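Local coordinates for galactose-binding like protein (Bacteroides thetaiotaomicron, PDB 7M1A) that binds calcium and probably recognises carbohydrate, the chain being the galactose-binding-like domain of a SusE-like protein that may have degradative capacity, at residues K67-Q77 against C169-G177; D4-Y12 against K25-R33. All blocks are in the same frame, centred on the assembly; numbering follows the deposited sequence.

Contact 1 (K67-Q77 against C169-G177); sequences KLSRFALWAIQ and CFTELTFWG. With CA (calcium ion), chain F.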
loop_
_atom_site.group_PDB
_atom_site.type_symbol
_atom_site.label_atom_id
_atom_site.label_comp_id
_atom_site.label_asym_id
_atom_site.label_seq_id
_atom_site.Cartn_x
_atom_site.Cartn_y
_atom_site.Cartn_z
ATOM N N LYS A 67 23.357 4.064 1.141
ATOM C CA LYS A 67 24.324 3.157 1.860
ATOM C C LYS A 67 23.875 3.064 3.330
ATOM O O LYS A 67 23.939 4.094 4.039
ATOM C CB LYS A 67 25.780 3.670 1.792
ATOM C CG LYS A 67 26.772 2.723 2.443
ATOM C CD LYS A 67 27.131 1.528 1.668
ATOM C CE LYS A 67 28.359 0.838 2.201
ATOM N NZ LYS A 67 28.634 -0.371 1.397
ATOM N N LEU A 68 23.320 1.919 3.748
ATOM C CA LEU A 68 22.697 1.882 5.046
ATOM C C LEU A 68 23.790 1.790 6.121
ATOM O O LEU A 68 24.753 1.033 6.024
ATOM C CB LEU A 68 21.798 0.646 5.189
ATOM C CG LEU A 68 20.579 0.682 4.266
ATOM C CD1 LEU A 68 19.763 -0.602 4.444
ATOM C CD2 LEU A 68 19.759 1.927 4.568
ATOM N N SER A 69 23.496 2.425 7.275
ATOM C CA SER A 69 24.377 2.392 8.447
ATOM C C SER A 69 23.716 1.741 9.671
ATOM O O SER A 69 24.364 0.946 10.371
ATOM C CB SER A 69 24.836 3.752 8.759
ATOM O OG SER A 69 23.736 4.604 9.069
ATOM N N ARG A 70 22.404 2.016 9.908
ATOM C CA ARG A 70 21.763 1.462 11.085
ATOM C C ARG A 70 20.289 1.210 10.803
ATOM O O ARG A 70 19.673 1.820 9.877
ATOM C CB ARG A 70 21.921 2.454 12.274
ATOM C CG ARG A 70 23.365 2.755 12.680
ATOM C CD ARG A 70 23.463 3.394 14.072
ATOM N NE ARG A 70 23.343 2.486 15.209
ATOM C CZ ARG A 70 22.230 2.278 15.897
ATOM N NH1 ARG A 70 21.203 3.141 15.766
ATOM N NH2 ARG A 70 22.120 1.392 16.856
ATOM N N PHE A 71 19.726 0.296 11.633
ATOM C CA PHE A 71 18.330 -0.103 11.570
ATOM C C PHE A 71 17.782 -0.215 12.982
ATOM O O PHE A 71 18.514 -0.693 13.880
ATOM C CB PHE A 71 18.190 -1.409 10.769
ATOM C CG PHE A 71 16.819 -2.014 10.828
ATOM C CD1 PHE A 71 15.778 -1.525 10.047
ATOM C CD2 PHE A 71 16.556 -2.994 11.797
ATOM C CE1 PHE A 71 14.540 -2.149 10.135
ATOM C CE2 PHE A 71 15.331 -3.608 11.839
ATOM C CZ PHE A 71 14.330 -3.186 11.027
ATOM N N ALA A 72 16.553 0.210 13.187
ATOM C CA ALA A 72 15.891 0.000 14.476
ATOM C C ALA A 72 14.448 -0.399 14.248
ATOM O O ALA A 72 13.832 0.032 13.267
ATOM C CB ALA A 72 16.028 1.226 15.400
ATOM N N LEU A 73 13.832 -1.102 15.192
ATOM C CA LEU A 73 12.468 -1.550 15.098
ATOM C C LEU A 73 11.888 -1.568 16.505
ATOM O O LEU A 73 12.538 -2.106 17.419
ATOM C CB LEU A 73 12.346 -2.903 14.410
ATOM C CG LEU A 73 10.916 -3.475 14.198
ATOM C CD1 LEU A 73 10.859 -4.279 12.881
ATOM C CD2 LEU A 73 10.444 -4.330 15.401
ATOM N N TRP A 74 10.640 -1.098 16.645
ATOM C CA TRP A 74 9.943 -1.063 17.938
ATOM C C TRP A 74 8.677 -1.920 17.845
ATOM O O TRP A 74 7.845 -1.701 16.977
ATOM C CB TRP A 74 9.511 0.392 18.329
ATOM C CG TRP A 74 10.707 1.226 18.656
ATOM C CD1 TRP A 74 11.152 1.500 19.914
ATOM C CD2 TRP A 74 11.646 1.889 17.746
ATOM N NE1 TRP A 74 12.265 2.314 19.855
ATOM C CE2 TRP A 74 12.575 2.602 18.533
ATOM C CE3 TRP A 74 11.719 2.120 16.377
ATOM C CZ2 TRP A 74 13.593 3.403 18.031
ATOM C CZ3 TRP A 74 12.714 2.911 15.825
ATOM C CH2 TRP A 74 13.675 3.529 16.655
ATOM N N ALA A 75 8.460 -2.729 18.856
ATOM C CA ALA A 75 7.210 -3.403 19.145
ATOM C C ALA A 75 6.145 -2.382 19.598
ATOM O O ALA A 75 6.458 -1.296 20.109
ATOM C CB ALA A 75 7.427 -4.483 20.212
ATOM N N ILE A 76 4.872 -2.752 19.394
ATOM C CA ILE A 76 3.783 -1.898 19.892
ATOM C C ILE A 76 3.971 -1.779 21.426
ATOM O O ILE A 76 4.334 -2.743 22.126
ATOM C CB ILE A 76 2.431 -2.554 19.522
ATOM C CG1 ILE A 76 2.245 -2.563 17.984
ATOM C CG2 ILE A 76 1.230 -1.893 20.248
ATOM C CD1 ILE A 76 1.131 -3.512 17.523
ATOM N N GLN A 77 3.894 -0.539 21.925
ATOM C CA GLN A 77 4.502 -0.182 23.235
ATOM C C GLN A 77 3.605 -0.391 24.473
ATOM O O GLN A 77 3.255 0.547 25.234
ATOM C CB GLN A 77 4.972 1.277 23.141
ATOM C CG GLN A 77 6.098 1.528 22.114
ATOM C CD GLN A 77 7.449 1.026 22.588
ATOM O OE1 GLN A 77 8.113 0.080 22.024
ATOM N NE2 GLN A 77 7.928 1.726 23.586
ATOM N N CYS A 169 3.556 -8.156 14.080
ATOM C CA CYS A 169 2.998 -6.819 14.264
ATOM C C CYS A 169 4.098 -5.975 14.956
ATOM O O CYS A 169 4.860 -6.477 15.783
ATOM C CB CYS A 169 1.722 -6.867 15.116
ATOM S SG CYS A 169 1.882 -7.507 16.803
ATOM N N PHE A 170 4.108 -4.676 14.688
ATOM C CA PHE A 170 5.032 -3.751 15.325
ATOM C C PHE A 170 4.598 -2.319 14.992
ATOM O O PHE A 170 3.694 -2.145 14.128
ATOM C CB PHE A 170 6.515 -3.984 15.004
ATOM C CG PHE A 170 6.892 -3.718 13.585
ATOM C CD1 PHE A 170 6.588 -4.674 12.584
ATOM C CD2 PHE A 170 7.570 -2.576 13.217
ATOM C CE1 PHE A 170 6.977 -4.473 11.254
ATOM C CE2 PHE A 170 7.951 -2.371 11.868
ATOM C CZ PHE A 170 7.618 -3.315 10.913
ATOM N N THR A 171 5.205 -1.300 15.663
ATOM C CA THR A 171 4.720 0.066 15.540
ATOM C C THR A 171 5.605 0.960 14.655
ATOM O O THR A 171 5.033 1.941 14.076
ATOM C CB THR A 171 4.488 0.736 16.902
ATOM O OG1 THR A 171 3.972 2.057 16.695
ATOM C CG2 THR A 171 5.756 0.889 17.739
ATOM N N GLU A 172 6.934 0.776 14.576
ATOM C CA GLU A 172 7.773 1.738 13.861
ATOM C C GLU A 172 9.091 1.060 13.524
ATOM O O GLU A 172 9.576 0.218 14.311
ATOM C CB GLU A 172 8.068 2.997 14.720
ATOM C CG GLU A 172 8.716 4.164 13.978
ATOM C CD GLU A 172 7.844 4.825 12.904
ATOM O OE1 GLU A 172 6.631 4.553 12.835
ATOM O OE2 GLU A 172 8.374 5.686 12.198
ATOM N N LEU A 173 9.690 1.463 12.396
ATOM C CA LEU A 173 11.081 1.132 12.122
ATOM C C LEU A 173 11.781 2.403 11.689
ATOM O O LEU A 173 11.116 3.392 11.331
ATOM C CB LEU A 173 11.218 -0.045 11.135
ATOM C CG LEU A 173 10.360 -0.019 9.876
ATOM C CD1 LEU A 173 10.841 1.102 8.966
ATOM C CD2 LEU A 173 10.449 -1.386 9.201
ATOM N N THR A 174 13.130 2.398 11.737
ATOM C CA THR A 174 13.894 3.546 11.283
ATOM C C THR A 174 15.139 3.008 10.583
ATOM O O THR A 174 15.765 2.061 11.070
ATOM C CB THR A 174 14.315 4.437 12.465
ATOM O OG1 THR A 174 13.088 4.849 13.116
ATOM C CG2 THR A 174 15.056 5.684 12.030
ATOM N N PHE A 175 15.519 3.667 9.474
ATOM C CA PHE A 175 16.803 3.417 8.829
ATOM C C PHE A 175 17.656 4.695 8.897
ATOM O O PHE A 175 17.152 5.814 8.791
ATOM C CB PHE A 175 16.705 3.076 7.344
ATOM C CG PHE A 175 16.092 1.729 7.094
ATOM C CD1 PHE A 175 14.698 1.490 7.130
ATOM C CD2 PHE A 175 16.923 0.649 6.901
ATOM C CE1 PHE A 175 14.190 0.204 6.944
ATOM C CE2 PHE A 175 16.396 -0.635 6.720
ATOM C CZ PHE A 175 15.022 -0.885 6.725
ATOM N N TRP A 176 18.968 4.499 9.050
ATOM C CA TRP A 176 19.949 5.558 8.919
ATOM C C TRP A 176 20.919 5.163 7.795
ATOM O O TRP A 176 21.146 3.978 7.630
ATOM C CB TRP A 176 20.682 5.837 10.265
ATOM C CG TRP A 176 19.869 6.349 11.404
ATOM C CD1 TRP A 176 19.748 7.656 11.814
ATOM C CD2 TRP A 176 18.993 5.561 12.252
ATOM N NE1 TRP A 176 18.916 7.709 12.867
ATOM C CE2 TRP A 176 18.450 6.471 13.201
ATOM C CE3 TRP A 176 18.665 4.195 12.390
ATOM C CZ2 TRP A 176 17.666 6.056 14.265
ATOM C CZ3 TRP A 176 17.881 3.774 13.459
ATOM C CH2 TRP A 176 17.371 4.702 14.396
ATOM N N GLY A 177 21.470 6.159 7.061
ATOM C CA GLY A 177 22.595 5.901 6.137
ATOM C C GLY A 177 23.048 7.086 5.321
ATOM O O GLY A 177 22.758 8.166 5.930
HETATM CA CA CA F . 4.582 4.182 13.827
HETATM O O HOH W 1 4.551 -5.428 18.337
HETATM O O HOH W 2 2.564 4.419 15.007
#
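Leu73 fits against the flat side of Phe170: its CD1 sits 3.7 Å from the centroid of the Phe170 ring, 16° off the ring normal, a CH-pi contact. CG of Leu73 is anti to the backbone N, which carries the branched end across to that ring at about a right angle. On the same side of the sheet Phe71 pushes CD1 over one face of the Phe175 ring, 3.5 Å from Phe175 CZ, with the two ring planes 56° apart. The neighbouring rim of Phe175 meets the fork of Leu68, CD2 of Leu68 lying 3.9 Å from Phe175 CD2. With an alanine in place of Phe175, Phe71 CD1 and both methyls of Leu68 would probably face a gap in the core. These knobs project from antiparallel strands 70-74 and 172-176, whose axes run 172° apart in a beta-sandwich consistent with a galactose-binding-like fold; Phe60, Leu62 and Ile154 of the facing sheet close over Leu173 and Phe175. On the reverse side, the edge of the Trp176 indole takes Ala72 CB, 3.7 Å from Trp176 CZ3. Arg70 NH1 lies over one indole face, weakly at most, its guanidinium being hydrogen-bonded to Gln141; Thr174 CG2 lies over the opposite face. Trp74 points its CZ3 edge at Thr174 OG1, 3.4 Å away. Classic beta bulges punctuate both ends: Ser69 N and Arg70 N both bond Trp176 O, and Thr171 and Glu172 together face Trp74. There Thr171 O and Glu172 OE1 bind calcium, with Tyr28, Asn31 and Arg33. Lys5 NZ bonds Thr174 OG1 and salt-bridges Glu172 OE2.

Contact 2 (D4-Y12 against K25-R33); sequences DKTKFREMY and KMEYVWNGR. With CA (calcium ion), chain F.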
loop_
_atom_site.group_PDB
_atom_site.type_symbol
_atom_site.label_atom_id
_atom_site.label_comp_id
_atom_site.label_asym_id
_atom_site.label_seq_id
_atom_site.Cartn_x
_atom_site.Cartn_y
_atom_site.Cartn_z
ATOM N N ASP A 4 14.717 9.848 5.065
ATOM C CA ASP A 4 13.498 10.638 5.065
ATOM C C ASP A 4 12.288 9.724 4.832
ATOM O O ASP A 4 12.041 9.225 3.722
ATOM C CB ASP A 4 13.601 11.694 3.954
ATOM C CG ASP A 4 12.395 12.645 3.963
ATOM O OD1 ASP A 4 11.436 12.398 4.688
ATOM O OD2 ASP A 4 12.457 13.628 3.125
ATOM N N LYS A 5 11.564 9.486 5.933
ATOM C CA LYS A 5 10.405 8.574 5.906
ATOM C C LYS A 5 9.246 9.089 5.050
ATOM O O LYS A 5 8.434 8.268 4.614
ATOM C CB LYS A 5 9.885 8.270 7.320
ATOM C CG LYS A 5 10.893 7.479 8.137
ATOM C CD LYS A 5 10.467 7.337 9.582
ATOM C CE LYS A 5 11.377 6.372 10.330
ATOM N NZ LYS A 5 11.007 6.276 11.761
ATOM N N THR A 6 9.262 10.413 4.738
ATOM C CA THR A 6 8.208 10.925 3.871
ATOM C C THR A 6 8.260 10.339 2.468
ATOM O O THR A 6 7.244 10.369 1.751
ATOM C CB THR A 6 8.118 12.467 3.852
ATOM O OG1 THR A 6 9.266 12.925 3.113
ATOM C CG2 THR A 6 7.982 13.099 5.230
ATOM N N LYS A 7 9.441 9.797 2.093
ATOM C CA LYS A 7 9.676 9.228 0.791
ATOM C C LYS A 7 9.394 7.720 0.747
ATOM O O LYS A 7 9.399 7.080 -0.315
ATOM C CB LYS A 7 11.098 9.482 0.341
ATOM C CG LYS A 7 11.402 10.968 0.238
ATOM C CD LYS A 7 12.746 11.228 -0.359
ATOM C CE LYS A 7 13.066 12.730 -0.461
ATOM N NZ LYS A 7 11.963 13.531 -1.099
ATOM N N PHE A 8 9.213 7.084 1.920
ATOM C CA PHE A 8 9.043 5.596 1.903
ATOM C C PHE A 8 7.693 5.264 1.244
ATOM O O PHE A 8 6.712 6.030 1.362
ATOM C CB PHE A 8 9.030 5.034 3.349
ATOM C CG PHE A 8 10.333 5.006 4.098
ATOM C CD1 PHE A 8 11.456 5.737 3.688
ATOM C CD2 PHE A 8 10.418 4.204 5.266
ATOM C CE1 PHE A 8 12.642 5.687 4.418
ATOM C CE2 PHE A 8 11.591 4.157 6.019
ATOM C CZ PHE A 8 12.681 4.926 5.623
ATOM N N ARG A 9 7.641 4.103 0.588
ATOM C CA ARG A 9 6.406 3.697 -0.055
ATOM C C ARG A 9 6.140 2.218 0.136
ATOM O O ARG A 9 7.073 1.388 0.025
ATOM C CB ARG A 9 6.459 3.946 -1.575
ATOM C CG ARG A 9 6.591 5.420 -1.909
ATOM C CD ARG A 9 5.336 6.249 -1.735
ATOM N NE ARG A 9 5.477 7.587 -2.163
ATOM C CZ ARG A 9 5.806 8.618 -1.386
ATOM N NH1 ARG A 9 6.058 8.446 -0.111
ATOM N NH2 ARG A 9 5.886 9.832 -1.885
ATOM N N GLU A 10 4.887 1.864 0.456
ATOM C CA GLU A 10 4.471 0.465 0.501
ATOM C C GLU A 10 4.622 -0.149 -0.899
ATOM O O GLU A 10 4.459 0.533 -1.907
ATOM C CB GLU A 10 3.023 0.447 1.004
ATOM C CG GLU A 10 2.375 -0.900 1.135
ATOM C CD GLU A 10 1.606 -1.433 -0.036
ATOM O OE1 GLU A 10 1.898 -0.950 -1.165
ATOM O OE2 GLU A 10 0.896 -2.400 0.157
HETATM N N MSE A 11 4.993 -1.442 -0.920
HETATM C CA MSE A 11 4.918 -2.249 -2.127
HETATM C C MSE A 11 4.110 -3.493 -1.817
HETATM O O MSE A 11 3.913 -3.842 -0.637
HETATM C CB MSE A 11 6.305 -2.584 -2.614
HETATM C CG MSE A 11 7.068 -1.342 -3.015
HETATM SE SE MSE A 11 8.798 -1.750 -3.828
HETATM C CE MSE A 11 8.126 -2.412 -5.514
ATOM N N TYR A 12 3.784 -4.284 -2.869
ATOM C CA TYR A 12 3.011 -5.493 -2.603
ATOM C C TYR A 12 3.366 -6.438 -3.738
ATOM O O TYR A 12 2.963 -6.207 -4.894
ATOM C CB TYR A 12 1.500 -5.280 -2.569
ATOM C CG TYR A 12 0.830 -6.557 -2.101
ATOM C CD1 TYR A 12 0.895 -6.991 -0.747
ATOM C CD2 TYR A 12 0.251 -7.419 -3.056
ATOM C CE1 TYR A 12 0.350 -8.215 -0.368
ATOM C CE2 TYR A 12 -0.306 -8.633 -2.664
ATOM C CZ TYR A 12 -0.211 -9.040 -1.337
ATOM O OH TYR A 12 -0.693 -10.252 -0.983
ATOM N N LYS A 25 -1.729 -0.669 8.929
ATOM C CA LYS A 25 -1.348 -0.231 7.586
ATOM C C LYS A 25 0.159 -0.095 7.590
ATOM O O LYS A 25 0.810 0.284 8.569
ATOM C CB LYS A 25 -1.901 1.192 7.285
ATOM C CG LYS A 25 -1.934 1.412 5.782
ATOM C CD LYS A 25 -3.007 0.654 5.041
ATOM C CE LYS A 25 -2.812 0.872 3.519
ATOM N NZ LYS A 25 -1.442 0.522 2.974
HETATM N N MSE A 26 0.784 -0.482 6.473
HETATM C CA MSE A 26 2.229 -0.504 6.415
HETATM C C MSE A 26 2.785 0.898 6.727
HETATM O O MSE A 26 3.812 1.022 7.399
HETATM C CB MSE A 26 2.779 -1.026 5.069
HETATM C CG MSE A 26 4.311 -1.381 5.286
HETATM SE SE MSE A 26 5.133 -1.988 3.608
HETATM C CE MSE A 26 4.009 -3.595 3.292
ATOM N N GLU A 27 2.116 1.972 6.177
ATOM C CA GLU A 27 2.653 3.318 6.323
ATOM C C GLU A 27 2.722 3.705 7.801
ATOM O O GLU A 27 3.419 4.634 8.133
ATOM C CB GLU A 27 1.717 4.298 5.596
ATOM C CG GLU A 27 1.768 4.241 4.048
ATOM C CD GLU A 27 1.008 3.146 3.363
ATOM O OE1 GLU A 27 0.364 2.259 4.004
ATOM O OE2 GLU A 27 0.983 3.243 2.083
ATOM N N TYR A 28 1.980 3.002 8.673
ATOM C CA TYR A 28 2.056 3.365 10.082
ATOM C C TYR A 28 3.387 3.012 10.744
ATOM O O TYR A 28 3.618 3.505 11.885
ATOM C CB TYR A 28 0.874 2.701 10.833
ATOM C CG TYR A 28 -0.517 3.133 10.407
ATOM C CD1 TYR A 28 -0.751 4.320 9.701
ATOM C CD2 TYR A 28 -1.608 2.321 10.679
ATOM C CE1 TYR A 28 -2.039 4.652 9.322
ATOM C CE2 TYR A 28 -2.922 2.663 10.358
ATOM C CZ TYR A 28 -3.121 3.866 9.733
ATOM O OH TYR A 28 -4.383 4.167 9.299
ATOM N N VAL A 29 4.221 2.163 10.082
ATOM C CA VAL A 29 5.514 1.835 10.696
ATOM C C VAL A 29 6.607 2.780 10.202
ATOM O O VAL A 29 7.739 2.620 10.593
ATOM C CB VAL A 29 5.912 0.361 10.565
ATOM C CG1 VAL A 29 4.824 -0.538 11.150
ATOM C CG2 VAL A 29 6.337 -0.050 9.151
ATOM N N TRP A 30 6.273 3.842 9.412
ATOM C CA TRP A 30 7.214 4.927 9.138
ATOM C C TRP A 30 6.553 6.303 9.295
ATOM O O TRP A 30 6.954 7.219 8.623
ATOM C CB TRP A 30 7.951 4.704 7.800
ATOM C CG TRP A 30 7.030 4.627 6.619
ATOM C CD1 TRP A 30 6.395 5.662 6.002
ATOM C CD2 TRP A 30 6.811 3.445 5.814
ATOM N NE1 TRP A 30 5.708 5.197 4.879
ATOM C CE2 TRP A 30 5.967 3.838 4.710
ATOM C CE3 TRP A 30 7.240 2.095 5.895
ATOM C CZ2 TRP A 30 5.553 2.967 3.721
ATOM C CZ3 TRP A 30 6.843 1.248 4.880
ATOM C CH2 TRP A 30 6.053 1.678 3.815
ATOM N N ASN A 31 5.609 6.389 10.241
ATOM C CA ASN A 31 4.961 7.654 10.526
ATOM C C ASN A 31 5.682 8.476 11.582
ATOM O O ASN A 31 5.158 9.519 11.919
ATOM C CB ASN A 31 3.453 7.420 10.758
ATOM C CG ASN A 31 3.180 6.719 12.090
ATOM O OD1 ASN A 31 4.124 6.365 12.815
ATOM N ND2 ASN A 31 1.915 6.375 12.336
ATOM N N GLY A 32 6.842 8.043 12.089
ATOM C CA GLY A 32 7.615 8.795 13.099
ATOM C C GLY A 32 7.058 8.632 14.510
ATOM O O GLY A 32 7.525 9.390 15.395
ATOM N N ARG A 33 5.998 7.793 14.649
ATOM C CA ARG A 33 5.419 7.651 15.982
ATOM C C ARG A 33 5.649 6.224 16.458
ATOM O O ARG A 33 5.449 5.235 15.749
ATOM C CB ARG A 33 3.899 7.965 16.004
ATOM C CG ARG A 33 3.657 9.417 15.660
ATOM C CD ARG A 33 2.195 9.768 15.920
ATOM N NE ARG A 33 1.580 9.324 14.581
ATOM C CZ ARG A 33 1.393 10.070 13.431
ATOM N NH1 ARG A 33 2.031 11.215 13.223
ATOM N NH2 ARG A 33 0.623 9.566 12.452
HETATM CA CA CA F . 4.582 4.182 13.827
HETATM O O HOH W 3 4.125 6.094 2.400
HETATM O O HOH W 4 3.103 4.172 0.579
HETATM O O HOH W 2 2.564 4.419 15.007
#
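The 3-10 turn at 5-7 and the strand 9-11 after it pass the 3-10 turn 26-29 without a direct hydrogen bond between them, the backbones standing 5.8 Å apart at Lys5 CA and Trp30 CA. Trp30 fills the space between. CB of Phe8 lies over the centre of its five-membered ring, 3.5 Å from the centroid and 7° off the normal, and the Phe8 ring turns an edge to the same indole with planes at 67°, an edge-to-face pair. Glu27 CA and Met26 O back the opposite face, which leaves the indole sandwiched. CG of Trp30 lies between its own backbone N and carbonyl carbon (chi1 60°), a setting that brings the far rim, CZ2, to 3.5 Å from Glu10 N. Water joins the segments where direct bonds do not: water 3, in the plane of the indole, accepts from Trp30 NE1 at 3.1 Å and donates to Phe8 O, and water 4 spans Glu10 N and Glu27 OE2. Beside Trp30, the aliphatic part of Lys5 runs past the main chain, Lys5 CB being 3.4 Å from Trp30 O. Farther along, the Glu10 side chain crosses that of selenomethionine Met26 at about a right angle, Glu10 CG lying 3.8 Å from Met26 CE. Tyr28 O, Asn31 OD1 and Arg33 O bind calcium, and Asn31 OD1 closes an Asx turn by accepting from Arg33 N. Glu10 and Lys25 form reciprocal salt bridges with Lys25 and Glu10 of the second subunit. Strand 9-11 borders strand 56-66, on which Phe8 and Met26 pack, while Val29 rests on strands 169-176 and 45-46.

Both contacts are largely buried, but the centre of contact 1 lies about 7 Å from the centre of the chain, that of contact 2 about 11 Å, and no other subunit touches contact 1. Contact 1 joins neighbouring strands by direct backbone bonds and interlocked apolar side chains; contact 2 joins turns and a strand edge mainly through one indole, with bridging waters in place of direct hydrogen bonds, and reaches the subunit interface. They meet at the calcium ion, which takes two protein ligands from 169-177 and three from 25-33. A charged link supplements the metal: Lys5 NZ lies 2.7 Å from Glu172 OE2, so segment 4-12 also reaches a calcium-binding side chain.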